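Local coordinates for protein D-aminopeptidase (Bacillus subtilis, PDB 1HI9) that removes N-terminal residues by hydrolysis from peptides that contain D-amino acids, using two zinc ions per subunit inside a self-compartmentalizing decamer, at residues V7-S13 against I34-A39; E53-D58 against A75-S79. All coordinates share one frame; numbering follows the deposited sequence.

Contact 1 (V7-S13 against I34-A39). With ZN (zinc ion), chain G; ZN (zinc ion), chain F.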
loop_
_atom_site.group_PDB
_atom_site.type_symbol
_atom_site.label_atom_id
_atom_site.label_comp_id
_atom_site.label_asym_id
_atom_site.label_seq_id
_atom_site.Cartn_x
_atom_site.Cartn_y
_atom_site.Cartn_z
ATOM N N VAL A 7 -9.963 -12.764 32.688
ATOM C CA VAL A 7 -8.842 -11.854 32.501
ATOM C C VAL A 7 -8.991 -10.899 31.321
ATOM O O VAL A 7 -9.062 -11.325 30.168
ATOM C CB VAL A 7 -7.514 -12.628 32.314
ATOM C CG1 VAL A 7 -6.337 -11.665 32.425
ATOM C CG2 VAL A 7 -7.401 -13.736 33.349
ATOM N N ASP A 8 -9.032 -9.604 31.628
ATOM C CA ASP A 8 -9.126 -8.559 30.617
ATOM C C ASP A 8 -7.710 -7.997 30.459
ATOM O O ASP A 8 -6.786 -8.440 31.149
ATOM C CB ASP A 8 -10.084 -7.457 31.082
ATOM C CG ASP A 8 -10.801 -6.783 29.931
ATOM O OD1 ASP A 8 -10.453 -7.048 28.764
ATOM O OD2 ASP A 8 -11.718 -5.982 30.192
ATOM N N MET A 9 -7.532 -7.021 29.574
ATOM C CA MET A 9 -6.195 -6.454 29.346
ATOM C C MET A 9 -5.933 -5.016 29.774
ATOM O O MET A 9 -4.854 -4.717 30.276
ATOM C CB MET A 9 -5.833 -6.546 27.866
ATOM C CG MET A 9 -4.803 -7.595 27.543
ATOM S SD MET A 9 -4.227 -7.440 25.871
ATOM C CE MET A 9 -2.492 -7.302 26.123
ATOM N N GLU A 10 -6.893 -4.124 29.543
ATOM C CA GLU A 10 -6.705 -2.714 29.861
ATOM C C GLU A 10 -6.242 -2.440 31.283
ATOM O O GLU A 10 -5.506 -1.485 31.530
ATOM C CB GLU A 10 -7.981 -1.923 29.584
ATOM C CG GLU A 10 -8.339 -1.803 28.112
ATOM C CD GLU A 10 -9.042 -3.034 27.568
ATOM O OE1 GLU A 10 -9.225 -4.000 28.334
ATOM O OE2 GLU A 10 -9.417 -3.031 26.375
ATOM N N GLY A 11 -6.672 -3.278 32.212
ATOM C CA GLY A 11 -6.292 -3.096 33.593
ATOM C C GLY A 11 -5.013 -3.806 33.990
ATOM O O GLY A 11 -4.581 -3.698 35.131
ATOM N N ILE A 12 -4.396 -4.538 33.067
ATOM C CA ILE A 12 -3.158 -5.234 33.385
ATOM C C ILE A 12 -2.116 -4.211 33.802
ATOM O O ILE A 12 -2.114 -3.061 33.335
ATOM C CB ILE A 12 -2.635 -6.034 32.187
ATOM C CG1 ILE A 12 -3.595 -7.176 31.884
ATOM C CG2 ILE A 12 -1.252 -6.573 32.478
ATOM C CD1 ILE A 12 -3.804 -8.132 33.034
ATOM N N SER A 13 -1.219 -4.635 34.679
ATOM C CA SER A 13 -0.207 -3.722 35.182
ATOM C C SER A 13 0.808 -3.299 34.133
ATOM O O SER A 13 1.116 -4.057 33.222
ATOM C CB SER A 13 0.501 -4.346 36.376
ATOM O OG SER A 13 1.040 -5.592 36.022
ATOM N N ILE A 34 3.072 -9.762 29.387
ATOM C CA ILE A 34 2.851 -9.260 30.739
ATOM C C ILE A 34 1.508 -9.773 31.276
ATOM O O ILE A 34 1.403 -10.171 32.437
ATOM C CB ILE A 34 2.880 -7.718 30.740
ATOM C CG1 ILE A 34 4.268 -7.253 30.293
ATOM C CG2 ILE A 34 2.530 -7.170 32.128
ATOM C CD1 ILE A 34 4.356 -5.783 29.935
ATOM N N MET A 35 0.493 -9.773 30.416
ATOM C CA MET A 35 -0.840 -10.243 30.781
ATOM C C MET A 35 -0.826 -11.702 31.231
ATOM O O MET A 35 -1.437 -12.059 32.232
ATOM C CB MET A 35 -1.790 -10.104 29.592
ATOM C CG MET A 35 -3.188 -10.659 29.839
ATOM S SD MET A 35 -4.190 -10.611 28.355
ATOM C CE MET A 35 -5.809 -10.910 28.980
ATOM N N THR A 36 -0.142 -12.546 30.465
ATOM C CA THR A 36 -0.058 -13.956 30.796
ATOM C C THR A 36 0.658 -14.138 32.130
ATOM O O THR A 36 0.215 -14.905 32.984
ATOM C CB THR A 36 0.679 -14.731 29.699
ATOM O OG1 THR A 36 -0.055 -14.617 28.476
ATOM C CG2 THR A 36 0.808 -16.207 30.070
ATOM N N GLU A 37 1.752 -13.413 32.323
ATOM C CA GLU A 37 2.489 -13.528 33.568
ATOM C C GLU A 37 1.695 -13.012 34.754
ATOM O O GLU A 37 1.767 -13.588 35.840
ATOM C CB GLU A 37 3.828 -12.813 33.443
ATOM C CG GLU A 37 4.727 -13.514 32.440
ATOM C CD GLU A 37 6.091 -12.894 32.331
ATOM O OE1 GLU A 37 6.173 -11.666 32.091
ATOM O OE2 GLU A 37 7.081 -13.639 32.483
ATOM N N GLU A 38 0.929 -11.943 34.545
ATOM C CA GLU A 38 0.108 -11.378 35.607
ATOM C C GLU A 38 -0.885 -12.428 36.085
ATOM O O GLU A 38 -1.076 -12.611 37.280
ATOM C CB GLU A 38 -0.651 -10.140 35.113
ATOM C CG GLU A 38 -1.613 -9.561 36.150
ATOM C CD GLU A 38 -1.608 -8.032 36.175
ATOM O OE1 GLU A 38 -0.517 -7.432 36.216
ATOM O OE2 GLU A 38 -2.695 -7.422 36.172
ATOM N N ALA A 39 -1.504 -13.120 35.137
ATOM C CA ALA A 39 -2.461 -14.159 35.467
ATOM C C ALA A 39 -1.785 -15.307 36.221
ATOM O O ALA A 39 -2.375 -15.883 37.139
ATOM C CB ALA A 39 -3.130 -14.689 34.191
HETATM ZN ZN ZN G . -10.643 -5.396 27.196
HETATM ZN ZN ZN F . -12.900 -4.646 29.254
HETATM O O HOH W 1 -4.847 -6.387 36.877
HETATM O O HOH W 2 -13.134 -4.859 27.177
#
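The loop that carries the two-zinc site packs on helix 28-48 where M35 slots in between V7, M9 and I12. With CG anti to the backbone N (chi1 176°) and an extended chain beyond it, M35 reaches past the flank of I12 and brings CE within 3.4 Å of D8 O, while CE also lies 3.6 Å from V7 CG1. M9 crosses it at about a right angle, its CG against M35 SD. This is the C-terminal end of strand 2-7, the end of the parallel strands where alpha/beta folds commonly place their sites: D8 OD1 binds one zinc at 2.3 Å and D8 OD2 the other at 2.0 Å. H60, H104 and E133 complete the site with E10. Beyond it, a type I turn from M9 to I12 leads the chain back to the helix. There I12 CG2 meets I34 CG2 at 3.8 Å, and E38 OE1 accepts the bond from S13 N at 3.3 Å on its syn side, 30° out of the carboxylate plane. A water links E38 OE2 to G11 O, and R190 forms a salt bridge with E38 OE1.

Contact 2 (E53-D58 against A75-S79)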
loop_
_atom_site.group_PDB
_atom_site.type_symbol
_atom_site.label_atom_id
_atom_site.label_comp_id
_atom_site.label_asym_id
_atom_site.label_seq_id
_atom_site.Cartn_x
_atom_site.Cartn_y
_atom_site.Cartn_z
ATOM N N GLU A 53 -8.795 -26.513 41.195
ATOM C CA GLU A 53 -9.064 -26.198 39.793
ATOM C C GLU A 53 -9.130 -24.694 39.564
ATOM O O GLU A 53 -9.697 -23.954 40.371
ATOM C CB GLU A 53 -10.389 -26.828 39.351
ATOM C CG GLU A 53 -10.242 -27.972 38.365
ATOM C CD GLU A 53 -11.587 -28.493 37.850
ATOM O OE1 GLU A 53 -12.367 -29.060 38.645
ATOM O OE2 GLU A 53 -11.867 -28.333 36.644
ATOM N N VAL A 54 -8.541 -24.245 38.463
ATOM C CA VAL A 54 -8.552 -22.831 38.112
ATOM C C VAL A 54 -8.847 -22.698 36.624
ATOM O O VAL A 54 -8.011 -23.035 35.787
ATOM C CB VAL A 54 -7.207 -22.154 38.407
ATOM C CG1 VAL A 54 -7.298 -20.674 38.083
ATOM C CG2 VAL A 54 -6.831 -22.355 39.860
ATOM N N LEU A 55 -10.051 -22.222 36.310
ATOM C CA LEU A 55 -10.479 -22.026 34.932
ATOM C C LEU A 55 -10.167 -20.585 34.557
ATOM O O LEU A 55 -10.658 -19.652 35.202
ATOM C CB LEU A 55 -11.987 -22.261 34.798
ATOM C CG LEU A 55 -12.488 -22.959 33.535
ATOM C CD1 LEU A 55 -13.950 -22.630 33.335
ATOM C CD2 LEU A 55 -11.681 -22.519 32.333
ATOM N N VAL A 56 -9.360 -20.409 33.515
ATOM C CA VAL A 56 -8.966 -19.080 33.062
ATOM C C VAL A 56 -9.594 -18.747 31.715
ATOM O O VAL A 56 -9.311 -19.394 30.706
ATOM C CB VAL A 56 -7.427 -18.966 32.946
ATOM C CG1 VAL A 56 -7.026 -17.520 32.644
ATOM C CG2 VAL A 56 -6.779 -19.444 34.241
ATOM N N ASN A 57 -10.450 -17.726 31.714
ATOM C CA ASN A 57 -11.152 -17.282 30.513
ATOM C C ASN A 57 -10.579 -15.959 29.998
ATOM O O ASN A 57 -10.660 -14.926 30.672
ATOM C CB ASN A 57 -12.643 -17.101 30.817
ATOM C CG ASN A 57 -13.458 -16.751 29.583
ATOM O OD1 ASN A 57 -14.435 -16.004 29.656
ATOM N ND2 ASN A 57 -13.068 -17.296 28.449
ATOM N N ASP A 58 -9.997 -15.995 28.805
ATOM C CA ASP A 58 -9.433 -14.800 28.188
ATOM C C ASP A 58 -10.649 -13.952 27.861
ATOM O O ASP A 58 -11.495 -14.365 27.060
ATOM C CB ASP A 58 -8.693 -15.176 26.900
ATOM C CG ASP A 58 -7.837 -14.049 26.362
ATOM O OD1 ASP A 58 -8.308 -12.889 26.377
ATOM O OD2 ASP A 58 -6.703 -14.326 25.909
ATOM N N ALA A 75 -3.388 -24.949 34.887
ATOM C CA ALA A 75 -4.625 -24.206 34.722
ATOM C C ALA A 75 -5.270 -24.579 33.402
ATOM O O ALA A 75 -4.596 -25.034 32.484
ATOM C CB ALA A 75 -4.351 -22.707 34.775
ATOM N N ASP A 76 -6.584 -24.403 33.319
ATOM C CA ASP A 76 -7.331 -24.696 32.102
ATOM C C ASP A 76 -7.696 -23.372 31.444
ATOM O O ASP A 76 -8.380 -22.535 32.050
ATOM C CB ASP A 76 -8.602 -25.483 32.430
ATOM C CG ASP A 76 -8.307 -26.819 33.109
ATOM O OD1 ASP A 76 -7.610 -27.663 32.489
ATOM O OD2 ASP A 76 -8.772 -27.022 34.261
ATOM N N LEU A 77 -7.256 -23.195 30.198
ATOM C CA LEU A 77 -7.493 -21.958 29.462
ATOM C C LEU A 77 -8.592 -22.012 28.420
ATOM O O LEU A 77 -8.661 -22.936 27.619
ATOM C CB LEU A 77 -6.199 -21.493 28.777
ATOM C CG LEU A 77 -6.304 -20.304 27.817
ATOM C CD1 LEU A 77 -6.598 -19.031 28.590
ATOM C CD2 LEU A 77 -5.007 -20.161 27.041
ATOM N N ILE A 78 -9.457 -21.006 28.449
ATOM C CA ILE A 78 -10.535 -20.888 27.479
ATOM C C ILE A 78 -10.059 -19.778 26.567
ATOM O O ILE A 78 -9.965 -18.621 26.981
ATOM C CB ILE A 78 -11.862 -20.453 28.118
ATOM C CG1 ILE A 78 -12.427 -21.590 28.971
ATOM C CG2 ILE A 78 -12.849 -20.042 27.029
ATOM C CD1 ILE A 78 -13.765 -21.275 29.612
ATOM N N SER A 79 -9.748 -20.133 25.327
ATOM C CA SER A 79 -9.247 -19.165 24.368
ATOM C C SER A 79 -10.168 -19.105 23.159
ATOM O O SER A 79 -10.722 -20.119 22.738
ATOM C CB SER A 79 -7.828 -19.561 23.953
ATOM O OG SER A 79 -7.213 -18.546 23.184
HETATM O O HOH W 3 -7.584 -26.122 36.709
HETATM O O HOH W 4 -5.908 -16.953 24.858
#
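I78 packs against L55 and N57 on one face of a parallel strand pair. Its CB stands 3.8 Å from V56 O, the oxygen that accepts the bond from I78 N. CG2 leans on the amide end of N57. CG1, placed beside the backbone N (chi1 -70°), turns the other way and meets L55 CD2 at 3.6 Å; the extended end brings I78 CD1 to 3.6 Å from L55 CD2 as well, with L55 CD1 a little farther off. An alanine here would probably open a gap beside L55 and N57 and leave the isobutyl end of L55 less held. On the reverse face, V56 CG2 touches A75 CB at 4.1 Å and L77 CD1 reaches V56 O. Four nearly straight bonds join the backbones: V54 O accepts from D76 N, V56 N gives to D76 O at 2.8 Å, and the pattern repeats with I78 N to V56 O and D58 N to I78 O. At the N-terminal end, a water accepts from V54 N and probably donates to D76 OD2; at the other, a second water joins D58 OD2, already held by L66 N, to S79 OG. With L77, I78 and S79 also pairing antiparallel to a strand of a neighbouring subunit, strand 76-80 is an outermost strand of the mixed sheet in its own chain, paired parallel with 53-58, yet continues that sheet across an interface of the decamer.

In the fold
Contact 1 and contact 2 share helix 28-48 and meet at V7, whose N probably bonds to N57 O and whose CG2 packs on V56 CG1. M35 and E38 of the helix face the loop, while I43 covers V56 and A75. The touching residues of contact 1 are all buried, and it holds two of the zinc ligands; contact 2 keeps a few partly exposed side chains and differs in extending its sheet into a neighbouring subunit. Contact 1 joins a loop to a helix through side chains, a mix of methionine packing and carboxylate bonds; contact 2 joins two strands chiefly through regular backbone bonds. Neighbouring elements of one alpha/beta domain thus do different work.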